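Local coordinates for protein xylan esterase 1 (Thermoanaerobacterium sp. 'JW/SL YS485', PDB 3FCY) that probably hydrolyses carboxylic esters, removing acetyl groups from xylan as a CE7 carbohydrate esterase of the alpha/beta hydrolase fold, at residues 298-303 and 325-330. Sequence-based numbering, arbitrary orientation.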
loop_
_atom_site.group_PDB
_atom_site.type_symbol
_atom_site.label_atom_id
_atom_site.label_comp_id
_atom_site.label_asym_id
_atom_site.label_seq_id
_atom_site.Cartn_x
_atom_site.Cartn_y
_atom_site.Cartn_z
ATOM N N ASP A 298 -10.242 12.490 -10.005
ATOM C CA ASP A 298 -9.947 11.424 -10.963
ATOM C C ASP A 298 -8.525 11.482 -11.508
ATOM O O ASP A 298 -8.189 12.379 -12.282
ATOM C CB ASP A 298 -10.928 11.486 -12.140
ATOM C CG ASP A 298 -10.868 10.247 -13.020
ATOM O OD1 ASP A 298 -9.783 9.631 -13.123
ATOM O OD2 ASP A 298 -11.905 9.895 -13.622
ATOM N N GLN A 299 -7.693 10.522 -11.110
ATOM C CA GLN A 299 -6.317 10.465 -11.592
ATOM C C GLN A 299 -6.170 9.468 -12.743
ATOM O O GLN A 299 -5.129 9.412 -13.396
ATOM C CB GLN A 299 -5.363 10.112 -10.445
ATOM C CG GLN A 299 -5.087 11.295 -9.521
ATOM C CD GLN A 299 -4.250 10.926 -8.313
ATOM O OE1 GLN A 299 -3.190 10.311 -8.439
ATOM N NE2 GLN A 299 -4.717 11.311 -7.132
ATOM N N VAL A 300 -7.217 8.684 -12.984
ATOM C CA VAL A 300 -7.223 7.711 -14.071
ATOM C C VAL A 300 -7.426 8.496 -15.372
ATOM O O VAL A 300 -6.702 8.309 -16.351
ATOM C CB VAL A 300 -8.370 6.695 -13.888
ATOM C CG1 VAL A 300 -8.380 5.694 -15.033
ATOM C CG2 VAL A 300 -8.204 5.976 -12.559
ATOM N N CYS A 301 -8.427 9.371 -15.370
ATOM C CA CYS A 301 -8.712 10.230 -16.511
ATOM C C CYS A 301 -8.628 11.657 -15.977
ATOM O O CYS A 301 -9.636 12.251 -15.578
ATOM C CB CYS A 301 -10.109 9.962 -17.080
ATOM S SG CYS A 301 -10.285 8.390 -17.982
ATOM N N PRO A 302 -7.412 12.218 -15.951
ATOM C CA PRO A 302 -7.145 13.575 -15.466
ATOM C C PRO A 302 -8.212 14.570 -15.909
ATOM O O PRO A 302 -8.578 14.616 -17.081
ATOM C CB PRO A 302 -5.779 13.888 -16.064
ATOM C CG PRO A 302 -5.109 12.550 -16.051
ATOM C CD PRO A 302 -6.203 11.633 -16.560
ATOM N N PRO A 303 -8.720 15.384 -14.970
ATOM C CA PRO A 303 -9.752 16.382 -15.270
ATOM C C PRO A 303 -9.409 17.217 -16.499
ATOM O O PRO A 303 -10.277 17.510 -17.319
ATOM C CB PRO A 303 -9.798 17.220 -13.999
ATOM C CG PRO A 303 -9.471 16.215 -12.932
ATOM C CD PRO A 303 -8.324 15.444 -13.551
ATOM N N TYR A 325 -15.223 13.418 -6.334
ATOM C CA TYR A 325 -15.279 12.116 -6.983
ATOM C C TYR A 325 -14.083 11.855 -7.881
ATOM O O TYR A 325 -13.484 12.786 -8.425
ATOM C CB TYR A 325 -16.568 11.970 -7.803
ATOM C CG TYR A 325 -17.802 11.710 -6.967
ATOM C CD1 TYR A 325 -18.417 12.738 -6.251
ATOM C CD2 TYR A 325 -18.346 10.428 -6.883
ATOM C CE1 TYR A 325 -19.549 12.492 -5.469
ATOM C CE2 TYR A 325 -19.472 10.172 -6.107
ATOM C CZ TYR A 325 -20.068 11.204 -5.405
ATOM O OH TYR A 325 -21.186 10.947 -4.650
ATOM N N GLY A 326 -13.740 10.576 -8.011
ATOM C CA GLY A 326 -12.637 10.167 -8.862
ATOM C C GLY A 326 -13.194 9.456 -10.089
ATOM O O GLY A 326 -14.232 9.858 -10.621
ATOM N N HIS A 327 -12.516 8.397 -10.527
ATOM C CA HIS A 327 -12.937 7.626 -11.694
ATOM C C HIS A 327 -14.030 6.670 -11.228
ATOM O O HIS A 327 -13.784 5.484 -11.018
ATOM C CB HIS A 327 -11.751 6.833 -12.233
ATOM C CG HIS A 327 -11.886 6.454 -13.673
ATOM N ND1 HIS A 327 -11.843 7.382 -14.690
ATOM C CD2 HIS A 327 -12.047 5.248 -14.267
ATOM C CE1 HIS A 327 -11.968 6.763 -15.851
ATOM N NE2 HIS A 327 -12.094 5.468 -15.622
ATOM N N GLU A 328 -15.247 7.182 -11.096
ATOM C CA GLU A 328 -16.339 6.379 -10.573
ATOM C C GLU A 328 -17.684 7.034 -10.866
ATOM O O GLU A 328 -17.745 8.216 -11.191
ATOM C CB GLU A 328 -16.181 6.300 -9.058
ATOM C CG GLU A 328 -16.300 7.696 -8.430
ATOM C CD GLU A 328 -16.010 7.738 -6.945
ATOM O OE1 GLU A 328 -16.608 6.945 -6.189
ATOM O OE2 GLU A 328 -15.189 8.584 -6.534
ATOM N N PRO A 329 -18.780 6.272 -10.736
ATOM C CA PRO A 329 -20.114 6.823 -10.984
ATOM C C PRO A 329 -20.351 7.956 -9.982
ATOM O O PRO A 329 -20.023 7.825 -8.803
ATOM C CB PRO A 329 -21.032 5.630 -10.724
ATOM C CG PRO A 329 -20.183 4.461 -11.103
ATOM C CD PRO A 329 -18.848 4.819 -10.500
ATOM N N MET A 330 -20.912 9.064 -10.444
ATOM C CA MET A 330 -21.165 10.199 -9.562
ATOM C C MET A 330 -22.639 10.286 -9.175
ATOM O O MET A 330 -23.514 10.377 -10.037
ATOM C CB MET A 330 -20.688 11.483 -10.238
ATOM C CG MET A 330 -19.156 11.573 -10.300
ATOM S SD MET A 330 -18.510 12.204 -11.861
ATOM C CE MET A 330 -16.971 11.258 -12.007
#
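The acid–histidine pair of the predicted charge-relay system joins the loops 298-303 and 325-330: H327 ND1 donates to D298 OD2 at 2.7 Å, with an N-H...O angle of 152°. OD2 offers its syn lone pair and lies close to the imidazole plane, although the carboxylate as a whole is turned 77° against the ring. CG of H327 lies anti to the backbone N (chi1 -157°), which carries the ring over to the 298-303 loop; the turn about CB-CG then presents ND1 to D298, while NE2, on the far side of the ring, hydrogen-bonds S208 OG, the predicted nucleophile. The arrangement is consistent with the Ser-His-Asp triad of an alpha/beta hydrolase: the acid loop follows strand 289-295, the histidine loop follows strand 317-322, outermost in this chain's sheet, and S208 lies on the probable nucleophile elbow. V300 covers one face of the imidazole, its CG1 3.6 Å from the centroid and almost on the ring normal, a CH-pi contact. C301 SG comes in obliquely, 3.2 Å from H327 CE1, and Y231 meets the ring edge-to-face. A leucine in place of H327 would probably leave D298 OD2 and S208 OG without the ring nitrogens that link them, breaking the relay. Behind the pair, an Asx motif fixes the carboxylate: C301 N reaches D298 OD1 at 2.6 Å in a nearly straight bond, approaching from above the carboxylate plane, and V300 N adds a weak one. Within the histidine loop, G326 N donates to the anti lone pair of E328 OE2 at 2.9 Å, while H327 centres an inverse gamma turn. Beyond it, E328 OE1 forms a salt bridge with R258 of a second subunit, whose R258 O also hydrogen-bonds Y325 OH.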